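Local coordinates for polyketide biosynthesis 3-hydroxy-3-methylglutaryl-ACP synthase PksG (Bacillus subtilis, PDB 4YXQ), which catalyses the aldol condensation of an acetyl group carried by AcpK with a beta-ketothioester intermediate in biosynthesis of the antibiotic bacillaene, at residues S81-D86 and S143-F148; D50-G55 and S92-E97; G13-L18 and V44-E49; G171-L176 and M298-F303. One frame throughout, in Å; residues are numbered along the deposited sequence.

Contact 1 (S81-D86 and S143-F148); sequences SESGID and SDISRF
Asp144 and Ser83 bind each other through a short hydrogen bond, Ser83 OG donating to Asp144 OD1 at 2.7 Å on the anti lone pair. The same OD1 receives Glu82 N on its syn side at 2.7 Å and an almost straight 171°, so two donors grip this one buried oxygen. Ser83 OG also accepts from Ile145 N at 3.2 Å; serine suits the place because a hydroxyl can donate and accept at once. Nearby, OG of Ser81 is turned to donate to Ser143 O at 2.7 Å, while accepting from Ser83 N in an ST turn. The polar cluster is dense: Glu82 CG, set between its backbone N and carbonyl carbon (chi1 44°), lies 3.1 Å from Asp144 OD1. Packing is looser among the carbons, where Ser83 CB and Ile145 CG1 come no nearer than 4.4 Å and the chains then part; Ser83 is partly exposed, whereas Asp144 is buried. The contact thus fixes the backbone of Glu82, whose carboxylate makes a salt bridge with Arg203. The side chain of Glu82 lies about 3 Å from that of Cys114, as expected for the proton donor/acceptor beside the acyl-thioester cysteine of an HMG-CoA synthase active site, roles assigned by similarity.

Contact 2 (D50-G55 and S92-E97); sequences DPVTFG and STYIHE
Val52 meets Tyr94 and Ile95 through apolar contacts alone, and no hydrogen bond joins the two helices. Their short segments approach to 9.4 Å between axes and run at 42° to each other. Val52 CG1, anti to its own N (chi1 176°), reaches into the other helix, 3.7 Å from Tyr94 CB and 3.9 Å from Ile95 CG1. Its second methyl, CG2, approaches the ring obliquely, 4.2 Å from Tyr94 CD2. The branched valine therefore straddles two successive residues of its partner, whereas Ile95 slides past it in the opposite direction. Ile95 CD1 comes to 4.5 Å from Gly55 CA, where the lack of a side chain leaves room for it.

The polar interactions lie within or beyond the segments. Asp50 suits the N-cap of helix 51-64: OD1 accepts from Thr53 N at 2.8 Å, and only weakly from Val52 N, while OD2 forms a salt bridge with Arg414. The far end of Tyr94 leads away, its OH bonding to Arg414 N. Because apolar groups face each other across this interface, its cohesion probably comes from burial and shape fit, without the directionality of hydrogen bonds; polar groups of both segments are bonded to other parts of the chain.

Contact 3 (G13-L18 and V44-E49); sequences GGTAYL and VALPYE
Strands 41-44 and 16-19 are antiparallel neighbours in a small three-stranded sheet with strand 360-361; at this end of the pair Val44 N donates to Ala16 O at 3.0 Å, and residues Leu46 to Glu49 then fold into a type I beta turn. Of the side chains, Thr15 and Glu49 make the shortest contact: Thr15 OG1 donates a hydrogen bond to Glu49 OE1 at 2.6 Å. The hydroxyl comes in from above the carboxylate plane, 53° out of it, and so differs from the bond on the other oxygen. There Glu49 OE2 takes Leu46 N on its anti lone pair at 2.9 Å, tying the carboxylate back to the start of its own turn. An extended glutamate is long enough to make both bonds, which together restrict rotation of the group. One water accepts from Thr15 N at 2.7 Å and lies 2.6 Å from both Val44 O and Glu49 OE2; it probably cannot donate fully to both at once.

Apolar contacts flank this polar cluster. Leu46 CD2 reaches 3.7 Å from Ala16 CB, the small alanine leaving room for the branch. The Leu46 and Thr15 side chains cross at about a right angle, CD2 of Leu46 being 3.9 Å from Thr15 CB. Further along, Leu18 CD2 touches Val44 CG2 at 4.0 Å. Around the pair, strand 360-361 bonds to the backbones of Thr15 and Tyr17, helix 364-373 packs against Leu18, Val44 and Leu46, and strand 403-410 lies against Thr15 and Glu49.

Contact 4 (G171-L176 and M298-F303); sequences GAVAVL and MGAALF
Strand 171-178 passes the N-terminal part of helix 301-312, the backbones coming nearest at Val173 and Ala300, whose CA atoms are 5.8 Å apart. Alternation along the strand sends Val173 and Val175 toward the helix, while Ala172 and Ala174 face the other way. Val173 divides its two methyls. CG1, anti to the backbone N (chi1 178°), packs at 3.6 Å on Phe303 CB, whereas CG2 lies 4.1 Å from Ala300 CB. Alanine suits this place because its short side chain lets the backbone settle close to the strand: Val173 CG2 also lies 4.0 Å from Ala300 O.

The strand belongs to the large mixed sheet of the thiolase-like fold, and the arrangement is consistent with the helix-and-sheet layering of that fold. Helix 301-312 covers the valine side of the strand, and helix 51-64 packs against Ala172 and Ala174 on the other side.

Phe303 carries the far end of the contact. The side chains of Phe303 and Val175 cross at about a right angle, and Val175 CG2 makes an off-centre CH-pi contact, 4.3 Å from the centroid of the Phe303 ring and 28° off the normal. The nearest ring atom to that methyl is CD2, at 3.8 Å. Phe303 also touches Met9 of strand 5-12, so its side chain reaches two adjacent strands of one sheet. At the opposite end, the side chain of Ala300 lies about 8 Å from those of Cys114 and His250, active-site residues by similarity.

In the fold
All four contacts are buried, but at different depths: contact 4 is centred about 2 Å from the centre of the chain, the others 12 to 15 Å away. Contacts 1 and 4 share the large sheet through neighbouring strands 137-144 and 171-178, and Asp144 OD2 joins them by accepting from Gly299 N. Contact 1 is polar, at the active site assigned by similarity; contact 4 lies in the core and its touching side chains are all apolar. Contact 2, also apolar, joins helices 51-64 and 91-98, with Pro51 O accepting from Ser143 OG of contact 1; both have neighbours on the second subunit. Contact 3, polar and hydrated, belongs to the small three-stranded sheet, and Arg147 of contact 1 binds its Leu46 and Glu49 carbonyls.

Contact 1 (S81-D86 and S143-F148)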
loop_
_atom_site.group_PDB
_atom_site.type_symbol
_atom_site.label_atom_id
_atom_site.label_comp_id
_atom_site.label_asym_id
_atom_site.label_seq_id
_atom_site.Cartn_x
_atom_site.Cartn_y
_atom_site.Cartn_z
ATOM N N SER A 81 -0.237 -7.446 0.366
ATOM C CA SER A 81 -0.982 -8.408 -0.424
ATOM C C SER A 81 -1.084 -7.990 -1.895
ATOM O O SER A 81 -0.841 -6.837 -2.249
ATOM C CB SER A 81 -2.363 -8.569 0.179
ATOM O OG SER A 81 -3.068 -9.656 -0.354
ATOM N N GLU A 82 -1.409 -8.973 -2.720
ATOM C CA GLU A 82 -1.872 -8.775 -4.063
ATOM C C GLU A 82 -3.138 -9.569 -4.235
ATOM O O GLU A 82 -3.559 -9.857 -5.348
ATOM C CB GLU A 82 -0.828 -9.229 -5.087
ATOM C CG GLU A 82 -0.142 -10.572 -4.805
ATOM C CD GLU A 82 1.035 -10.800 -5.729
ATOM O OE1 GLU A 82 2.214 -10.665 -5.272
ATOM O OE2 GLU A 82 0.778 -11.055 -6.933
ATOM N N SER A 83 -3.798 -9.847 -3.125
ATOM C CA SER A 83 -5.061 -10.586 -3.104
ATOM C C SER A 83 -6.132 -9.716 -2.459
ATOM O O SER A 83 -6.997 -10.221 -1.757
ATOM C CB SER A 83 -4.871 -11.863 -2.306
ATOM O OG SER A 83 -3.689 -12.519 -2.738
ATOM N N GLY A 84 -6.097 -8.415 -2.744
ATOM C CA GLY A 84 -7.045 -7.456 -2.196
ATOM C C GLY A 84 -8.501 -7.800 -2.456
ATOM O O GLY A 84 -8.831 -8.400 -3.482
ATOM N N ILE A 85 -9.364 -7.396 -1.525
ATOM C CA ILE A 85 -10.803 -7.704 -1.569
ATOM C C ILE A 85 -11.662 -6.498 -1.924
ATOM O O ILE A 85 -12.855 -6.591 -2.022
ATOM C CB ILE A 85 -11.271 -8.273 -0.228
ATOM C CG1 ILE A 85 -10.859 -7.340 0.924
ATOM C CG2 ILE A 85 -10.644 -9.639 -0.005
ATOM C CD1 ILE A 85 -11.504 -7.680 2.246
ATOM N N ASP A 86 -11.034 -5.351 -2.105
ATOM C CA ASP A 86 -11.723 -4.111 -2.295
ATOM C C ASP A 86 -10.673 -3.145 -2.846
ATOM O O ASP A 86 -9.457 -3.258 -2.525
ATOM C CB ASP A 86 -12.243 -3.601 -0.940
ATOM C CG ASP A 86 -13.341 -2.558 -1.085
ATOM O OD1 ASP A 86 -13.016 -1.348 -1.207
ATOM O OD2 ASP A 86 -14.532 -2.954 -1.033
ATOM N N SER A 143 -0.018 -11.354 3.361
ATOM C CA SER A 143 -1.035 -12.376 3.209
ATOM C C SER A 143 -1.479 -12.489 1.766
ATOM O O SER A 143 -1.960 -11.516 1.182
ATOM C CB SER A 143 -2.210 -12.031 4.109
ATOM O OG SER A 143 -3.097 -13.127 4.271
ATOM N N ASP A 144 -1.319 -13.669 1.186
ATOM C CA ASP A 144 -1.752 -13.892 -0.192
ATOM C C ASP A 144 -2.361 -15.275 -0.385
ATOM O O ASP A 144 -1.988 -16.218 0.297
ATOM C CB ASP A 144 -0.573 -13.685 -1.139
ATOM C CG ASP A 144 -0.340 -12.207 -1.473
ATOM O OD1 ASP A 144 -1.291 -11.600 -2.061
ATOM O OD2 ASP A 144 0.783 -11.683 -1.182
ATOM N N ILE A 145 -3.312 -15.379 -1.303
ATOM C CA ILE A 145 -3.907 -16.659 -1.641
ATOM C C ILE A 145 -4.028 -16.734 -3.155
ATOM O O ILE A 145 -3.989 -15.724 -3.838
ATOM C CB ILE A 145 -5.287 -16.878 -0.998
ATOM C CG1 ILE A 145 -6.319 -15.969 -1.651
ATOM C CG2 ILE A 145 -5.248 -16.574 0.483
ATOM C CD1 ILE A 145 -7.712 -16.091 -1.065
ATOM N N SER A 146 -4.134 -17.946 -3.664
ATOM C CA SER A 146 -4.303 -18.171 -5.088
ATOM C C SER A 146 -5.645 -18.859 -5.270
ATOM O O SER A 146 -5.818 -19.994 -4.851
ATOM C CB SER A 146 -3.166 -19.055 -5.631
ATOM O OG SER A 146 -1.888 -18.602 -5.212
ATOM N N ARG A 147 -6.604 -18.153 -5.853
ATOM C CA ARG A 147 -7.836 -18.785 -6.319
ATOM C C ARG A 147 -7.811 -18.963 -7.836
ATOM O O ARG A 147 -6.958 -18.364 -8.523
ATOM C CB ARG A 147 -9.050 -17.962 -5.883
ATOM C CG ARG A 147 -9.244 -17.952 -4.370
ATOM C CD ARG A 147 -10.699 -18.059 -3.928
ATOM N NE ARG A 147 -10.920 -17.229 -2.738
ATOM C CZ ARG A 147 -10.979 -17.655 -1.479
ATOM N NH1 ARG A 147 -10.839 -18.936 -1.157
ATOM N NH2 ARG A 147 -11.188 -16.778 -0.523
ATOM N N PHE A 148 -8.743 -19.775 -8.348
ATOM C CA PHE A 148 -8.889 -19.985 -9.793
ATOM C C PHE A 148 -10.350 -20.093 -10.229
ATOM O O PHE A 148 -10.878 -19.173 -10.863
ATOM C CB PHE A 148 -8.115 -21.229 -10.213
ATOM C CG PHE A 148 -6.664 -21.199 -9.809
ATOM C CD1 PHE A 148 -5.711 -20.543 -10.599
ATOM C CD2 PHE A 148 -6.248 -21.798 -8.627
ATOM C CE1 PHE A 148 -4.377 -20.501 -10.223
ATOM C CE2 PHE A 148 -4.913 -21.759 -8.247
ATOM C CZ PHE A 148 -3.976 -21.108 -9.043
#

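Contact 2 (D50-G55 and S92-E97)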
loop_
_atom_site.group_PDB
_atom_site.type_symbol
_atom_site.label_atom_id
_atom_site.label_comp_id
_atom_site.label_asym_id
_atom_site.label_seq_id
_atom_site.Cartn_x
_atom_site.Cartn_y
_atom_site.Cartn_z
ATOM N N ASP A 50 -9.894 -16.444 3.568
ATOM C CA ASP A 50 -9.480 -15.349 2.717
ATOM C C ASP A 50 -8.210 -14.688 3.290
ATOM O O ASP A 50 -7.641 -15.198 4.253
ATOM C CB ASP A 50 -10.658 -14.380 2.535
ATOM C CG ASP A 50 -10.951 -13.568 3.766
ATOM O OD1 ASP A 50 -10.258 -13.740 4.809
ATOM O OD2 ASP A 50 -11.891 -12.736 3.665
ATOM N N PRO A 51 -7.727 -13.581 2.688
ATOM C CA PRO A 51 -6.484 -13.035 3.245
ATOM C C PRO A 51 -6.587 -12.491 4.647
ATOM O O PRO A 51 -5.590 -12.346 5.337
ATOM C CB PRO A 51 -6.108 -11.936 2.228
ATOM C CG PRO A 51 -6.681 -12.434 0.933
ATOM C CD PRO A 51 -7.978 -13.060 1.341
ATOM N N VAL A 52 -7.791 -12.170 5.085
ATOM C CA VAL A 52 -7.994 -11.744 6.457
ATOM C C VAL A 52 -7.822 -12.945 7.367
ATOM O O VAL A 52 -7.174 -12.865 8.390
ATOM C CB VAL A 52 -9.406 -11.182 6.659
ATOM C CG1 VAL A 52 -9.612 -10.837 8.132
ATOM C CG2 VAL A 52 -9.652 -9.987 5.745
ATOM N N THR A 53 -8.490 -14.032 7.012
ATOM C CA THR A 53 -8.398 -15.319 7.732
ATOM C C THR A 53 -6.953 -15.732 7.909
ATOM O O THR A 53 -6.496 -16.006 9.016
ATOM C CB THR A 53 -9.177 -16.376 6.922
ATOM O OG1 THR A 53 -10.533 -16.316 7.339
ATOM C CG2 THR A 53 -8.654 -17.772 7.088
ATOM N N PHE A 54 -6.236 -15.764 6.797
ATOM C CA PHE A 54 -4.838 -16.148 6.832
ATOM C C PHE A 54 -4.012 -15.166 7.680
ATOM O O PHE A 54 -3.182 -15.592 8.487
ATOM C CB PHE A 54 -4.289 -16.263 5.431
ATOM C CG PHE A 54 -4.551 -17.592 4.797
ATOM C CD1 PHE A 54 -3.513 -18.499 4.609
ATOM C CD2 PHE A 54 -5.806 -17.925 4.340
ATOM C CE1 PHE A 54 -3.731 -19.713 3.999
ATOM C CE2 PHE A 54 -6.038 -19.142 3.743
ATOM C CZ PHE A 54 -4.999 -20.047 3.579
ATOM N N GLY A 55 -4.276 -13.871 7.533
ATOM C CA GLY A 55 -3.493 -12.886 8.267
ATOM C C GLY A 55 -3.733 -12.985 9.760
ATOM O O GLY A 55 -2.801 -12.942 10.571
ATOM N N SER A 92 -6.345 -4.533 6.425
ATOM C CA SER A 92 -5.979 -4.173 7.798
ATOM C C SER A 92 -7.186 -3.808 8.699
ATOM O O SER A 92 -7.125 -4.040 9.896
ATOM C CB SER A 92 -5.000 -3.011 7.849
ATOM O OG SER A 92 -3.947 -3.148 6.959
ATOM N N THR A 93 -8.268 -3.247 8.136
ATOM C CA THR A 93 -9.448 -2.927 8.930
ATOM C C THR A 93 -10.011 -4.194 9.609
ATOM O O THR A 93 -10.158 -4.229 10.827
ATOM C CB THR A 93 -10.555 -2.261 8.096
ATOM O OG1 THR A 93 -10.922 -3.107 7.004
ATOM C CG2 THR A 93 -10.088 -0.960 7.544
ATOM N N TYR A 94 -10.305 -5.229 8.825
ATOM C CA TYR A 94 -10.840 -6.459 9.386
ATOM C C TYR A 94 -9.834 -7.124 10.320
ATOM O O TYR A 94 -10.197 -7.613 11.381
ATOM C CB TYR A 94 -11.172 -7.435 8.296
ATOM C CG TYR A 94 -12.352 -7.071 7.466
ATOM C CD1 TYR A 94 -13.620 -7.115 7.997
ATOM C CD2 TYR A 94 -12.210 -6.717 6.134
ATOM C CE1 TYR A 94 -14.730 -6.780 7.238
ATOM C CE2 TYR A 94 -13.320 -6.415 5.357
ATOM C CZ TYR A 94 -14.580 -6.456 5.921
ATOM O OH TYR A 94 -15.684 -6.154 5.173
ATOM N N ILE A 95 -8.570 -7.110 9.943
ATOM C CA ILE A 95 -7.569 -7.779 10.753
ATOM C C ILE A 95 -7.434 -7.111 12.104
ATOM O O ILE A 95 -7.317 -7.787 13.130
ATOM C CB ILE A 95 -6.213 -7.857 10.021
ATOM C CG1 ILE A 95 -6.344 -8.821 8.850
ATOM C CG2 ILE A 95 -5.095 -8.272 10.978
ATOM C CD1 ILE A 95 -5.199 -8.765 7.867
ATOM N N HIS A 96 -7.481 -5.788 12.093
ATOM C CA HIS A 96 -7.420 -4.951 13.305
ATOM C C HIS A 96 -8.542 -5.321 14.265
ATOM O O HIS A 96 -8.324 -5.445 15.473
ATOM C CB HIS A 96 -7.504 -3.446 12.932
ATOM C CG HIS A 96 -7.516 -2.516 14.112
ATOM N ND1 HIS A 96 -8.638 -2.312 14.890
ATOM C CD2 HIS A 96 -6.544 -1.737 14.643
ATOM C CE1 HIS A 96 -8.344 -1.470 15.869
ATOM N NE2 HIS A 96 -7.085 -1.098 15.732
ATOM N N GLU A 97 -9.719 -5.541 13.720
ATOM C CA GLU A 97 -10.906 -5.919 14.503
ATOM C C GLU A 97 -10.755 -7.272 15.216
ATOM O O GLU A 97 -10.926 -7.375 16.459
ATOM C CB GLU A 97 -12.140 -5.925 13.575
ATOM C CG GLU A 97 -13.471 -6.327 14.201
ATOM C CD GLU A 97 -13.982 -5.306 15.194
ATOM O OE1 GLU A 97 -14.970 -5.611 15.894
ATOM O OE2 GLU A 97 -13.408 -4.197 15.272
#

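Contact 3 (G13-L18 and V44-E49)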
loop_
_atom_site.group_PDB
_atom_site.type_symbol
_atom_site.label_atom_id
_atom_site.label_comp_id
_atom_site.label_asym_id
_atom_site.label_seq_id
_atom_site.Cartn_x
_atom_site.Cartn_y
_atom_site.Cartn_z
ATOM N N GLY A 13 0.093 -21.443 7.363
ATOM C CA GLY A 13 0.389 -22.134 6.140
ATOM C C GLY A 13 -0.816 -22.893 5.687
ATOM O O GLY A 13 -0.684 -23.878 4.963
ATOM N N GLY A 14 -2.000 -22.416 6.065
ATOM C CA GLY A 14 -3.250 -22.987 5.572
ATOM C C GLY A 14 -3.859 -23.968 6.538
ATOM O O GLY A 14 -3.229 -24.385 7.503
ATOM N N THR A 15 -5.116 -24.282 6.273
ATOM C CA THR A 15 -5.866 -25.297 6.955
ATOM C C THR A 15 -5.690 -26.601 6.185
ATOM O O THR A 15 -5.624 -27.674 6.762
ATOM C CB THR A 15 -7.350 -24.916 6.932
ATOM O OG1 THR A 15 -7.555 -23.703 7.662
ATOM C CG2 THR A 15 -8.221 -26.012 7.529
ATOM N N ALA A 16 -5.562 -26.492 4.870
ATOM C CA ALA A 16 -5.508 -27.641 3.982
ATOM C C ALA A 16 -4.462 -27.428 2.924
ATOM O O ALA A 16 -4.142 -26.303 2.569
ATOM C CB ALA A 16 -6.851 -27.848 3.312
ATOM N N TYR A 17 -3.949 -28.548 2.413
ATOM C CA TYR A 17 -2.872 -28.583 1.430
ATOM C C TYR A 17 -3.018 -29.811 0.570
ATOM O O TYR A 17 -3.721 -30.749 0.925
ATOM C CB TYR A 17 -1.513 -28.646 2.131
ATOM C CG TYR A 17 -1.161 -29.996 2.737
ATOM C CD1 TYR A 17 -0.380 -30.888 2.057
ATOM C CD2 TYR A 17 -1.595 -30.346 4.009
ATOM C CE1 TYR A 17 -0.052 -32.107 2.614
ATOM C CE2 TYR A 17 -1.285 -31.559 4.570
ATOM C CZ TYR A 17 -0.500 -32.435 3.863
ATOM O OH TYR A 17 -0.207 -33.661 4.412
ATOM N N LEU A 18 -2.346 -29.815 -0.568
ATOM C CA LEU A 18 -2.294 -31.009 -1.385
ATOM C C LEU A 18 -0.886 -31.271 -1.861
ATOM O O LEU A 18 0.015 -30.431 -1.711
ATOM C CB LEU A 18 -3.276 -30.930 -2.561
ATOM C CG LEU A 18 -3.158 -29.762 -3.539
ATOM C CD1 LEU A 18 -2.060 -29.997 -4.570
ATOM C CD2 LEU A 18 -4.500 -29.546 -4.227
ATOM N N VAL A 44 -3.739 -24.557 0.177
ATOM C CA VAL A 44 -4.900 -24.161 -0.618
ATOM C C VAL A 44 -5.918 -23.480 0.292
ATOM O O VAL A 44 -6.457 -24.099 1.220
ATOM C CB VAL A 44 -5.590 -25.393 -1.211
ATOM C CG1 VAL A 44 -6.685 -24.987 -2.189
ATOM C CG2 VAL A 44 -4.574 -26.275 -1.899
ATOM N N ALA A 45 -6.264 -22.251 -0.024
ATOM C CA ALA A 45 -7.305 -21.586 0.708
ATOM C C ALA A 45 -8.653 -22.249 0.413
ATOM O O ALA A 45 -9.033 -22.403 -0.741
ATOM C CB ALA A 45 -7.349 -20.113 0.348
ATOM N N LEU A 46 -9.376 -22.606 1.472
ATOM C CA LEU A 46 -10.746 -23.038 1.349
ATOM C C LEU A 46 -11.651 -21.819 1.049
ATOM O O LEU A 46 -11.262 -20.686 1.264
ATOM C CB LEU A 46 -11.221 -23.706 2.643
ATOM C CG LEU A 46 -10.843 -25.133 3.051
ATOM C CD1 LEU A 46 -10.954 -26.118 1.906
ATOM C CD2 LEU A 46 -9.462 -25.179 3.635
ATOM N N PRO A 47 -12.878 -22.056 0.569
ATOM C CA PRO A 47 -13.739 -20.932 0.253
ATOM C C PRO A 47 -14.160 -20.148 1.485
ATOM O O PRO A 47 -14.489 -18.965 1.389
ATOM C CB PRO A 47 -14.965 -21.593 -0.376
ATOM C CG PRO A 47 -14.448 -22.889 -0.881
ATOM C CD PRO A 47 -13.459 -23.339 0.145
ATOM N N TYR A 48 -14.167 -20.800 2.645
ATOM C CA TYR A 48 -14.405 -20.102 3.902
ATOM C C TYR A 48 -13.104 -19.507 4.501
ATOM O O TYR A 48 -13.031 -19.269 5.701
ATOM C CB TYR A 48 -15.135 -20.995 4.917
ATOM C CG TYR A 48 -14.641 -22.430 5.041
ATOM C CD1 TYR A 48 -15.275 -23.469 4.368
ATOM C CD2 TYR A 48 -13.547 -22.739 5.852
ATOM C CE1 TYR A 48 -14.828 -24.769 4.484
ATOM C CE2 TYR A 48 -13.096 -24.042 5.965
ATOM C CZ TYR A 48 -13.746 -25.047 5.288
ATOM O OH TYR A 48 -13.302 -26.342 5.430
ATOM N N GLU A 49 -12.119 -19.232 3.648
ATOM C CA GLU A 49 -10.887 -18.613 4.071
ATOM C C GLU A 49 -10.577 -17.477 3.097
ATOM O O GLU A 49 -10.911 -17.550 1.948
ATOM C CB GLU A 49 -9.741 -19.636 4.046
ATOM C CG GLU A 49 -9.798 -20.740 5.082
ATOM C CD GLU A 49 -8.498 -21.558 5.126
ATOM O OE1 GLU A 49 -7.800 -21.568 6.175
ATOM O OE2 GLU A 49 -8.161 -22.184 4.096
HETATM O O HOH W 1 -6.122 -23.823 3.819
#

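Contact 4 (G171-L176 and M298-F303)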
loop_
_atom_site.group_PDB
_atom_site.type_symbol
_atom_site.label_atom_id
_atom_site.label_comp_id
_atom_site.label_asym_id
_atom_site.label_seq_id
_atom_site.Cartn_x
_atom_site.Cartn_y
_atom_site.Cartn_z
ATOM N N GLY A 171 -0.817 -18.541 1.984
ATOM C CA GLY A 171 -0.128 -18.459 3.257
ATOM C C GLY A 171 -0.012 -17.027 3.720
ATOM O O GLY A 171 -0.215 -16.081 2.945
ATOM N N ALA A 172 0.314 -16.867 4.997
ATOM C CA ALA A 172 0.578 -15.553 5.538
ATOM C C ALA A 172 1.663 -15.615 6.584
ATOM O O ALA A 172 1.824 -16.609 7.295
ATOM C CB ALA A 172 -0.693 -14.951 6.120
ATOM N N VAL A 173 2.420 -14.531 6.670
ATOM C CA VAL A 173 3.421 -14.410 7.675
ATOM C C VAL A 173 3.246 -13.056 8.344
ATOM O O VAL A 173 3.168 -12.051 7.668
ATOM C CB VAL A 173 4.815 -14.498 7.086
ATOM C CG1 VAL A 173 5.855 -14.313 8.180
ATOM C CG2 VAL A 173 5.003 -15.817 6.378
ATOM N N ALA A 174 3.158 -13.076 9.670
ATOM C CA ALA A 174 2.947 -11.911 10.501
ATOM C C ALA A 174 4.221 -11.608 11.201
ATOM O O ALA A 174 4.885 -12.521 11.712
ATOM C CB ALA A 174 1.872 -12.190 11.545
ATOM N N VAL A 175 4.557 -10.328 11.262
ATOM C CA VAL A 175 5.854 -9.931 11.725
ATOM C C VAL A 175 5.669 -8.794 12.671
ATOM O O VAL A 175 5.243 -7.740 12.273
ATOM C CB VAL A 175 6.705 -9.430 10.551
ATOM C CG1 VAL A 175 8.104 -9.075 11.041
ATOM C CG2 VAL A 175 6.803 -10.499 9.475
ATOM N N LEU A 176 6.006 -8.999 13.922
ATOM C CA LEU A 176 5.917 -7.932 14.927
ATOM C C LEU A 176 7.263 -7.250 14.963
ATOM O O LEU A 176 8.273 -7.914 15.151
ATOM C CB LEU A 176 5.621 -8.509 16.303
ATOM C CG LEU A 176 5.468 -7.527 17.453
ATOM C CD1 LEU A 176 4.165 -6.773 17.353
ATOM C CD2 LEU A 176 5.509 -8.283 18.780
ATOM N N MET A 298 3.841 -15.640 -2.502
ATOM C CA MET A 298 3.925 -14.319 -3.052
ATOM C C MET A 298 4.595 -13.330 -2.100
ATOM O O MET A 298 5.783 -13.479 -1.799
ATOM C CB MET A 298 2.535 -13.937 -3.545
ATOM C CG MET A 298 2.129 -14.798 -4.748
ATOM S SD MET A 298 0.364 -15.206 -4.809
ATOM C CE MET A 298 0.264 -16.580 -3.647
ATOM N N GLY A 299 3.864 -12.335 -1.629
ATOM C CA GLY A 299 4.425 -11.277 -0.826
ATOM C C GLY A 299 4.948 -11.735 0.518
ATOM O O GLY A 299 5.668 -10.986 1.213
ATOM N N ALA A 300 4.576 -12.946 0.899
ATOM C CA ALA A 300 5.012 -13.522 2.148
ATOM C C ALA A 300 6.207 -14.492 1.959
ATOM O O ALA A 300 6.798 -14.943 2.932
ATOM C CB ALA A 300 3.840 -14.222 2.799
ATOM N N ALA A 301 6.556 -14.783 0.712
ATOM C CA ALA A 301 7.528 -15.828 0.406
ATOM C C ALA A 301 8.878 -15.562 1.037
ATOM O O ALA A 301 9.462 -16.454 1.574
ATOM C CB ALA A 301 7.678 -16.013 -1.094
ATOM N N LEU A 302 9.382 -14.345 0.984
ATOM C CA LEU A 302 10.667 -14.075 1.575
ATOM C C LEU A 302 10.613 -14.192 3.088
ATOM O O LEU A 302 11.501 -14.770 3.717
ATOM C CB LEU A 302 11.180 -12.699 1.157
ATOM C CG LEU A 302 12.401 -12.206 1.936
ATOM C CD1 LEU A 302 13.604 -13.101 1.651
ATOM C CD2 LEU A 302 12.691 -10.770 1.576
ATOM N N PHE A 303 9.587 -13.645 3.698
ATOM C CA PHE A 303 9.448 -13.792 5.145
ATOM C C PHE A 303 9.359 -15.272 5.524
ATOM O O PHE A 303 9.911 -15.673 6.556
ATOM C CB PHE A 303 8.182 -13.098 5.667
ATOM C CG PHE A 303 8.182 -11.603 5.534
ATOM C CD1 PHE A 303 9.357 -10.900 5.313
ATOM C CD2 PHE A 303 6.996 -10.899 5.677
ATOM C CE1 PHE A 303 9.333 -9.526 5.199
ATOM C CE2 PHE A 303 6.965 -9.534 5.559
ATOM C CZ PHE A 303 8.133 -8.842 5.333
#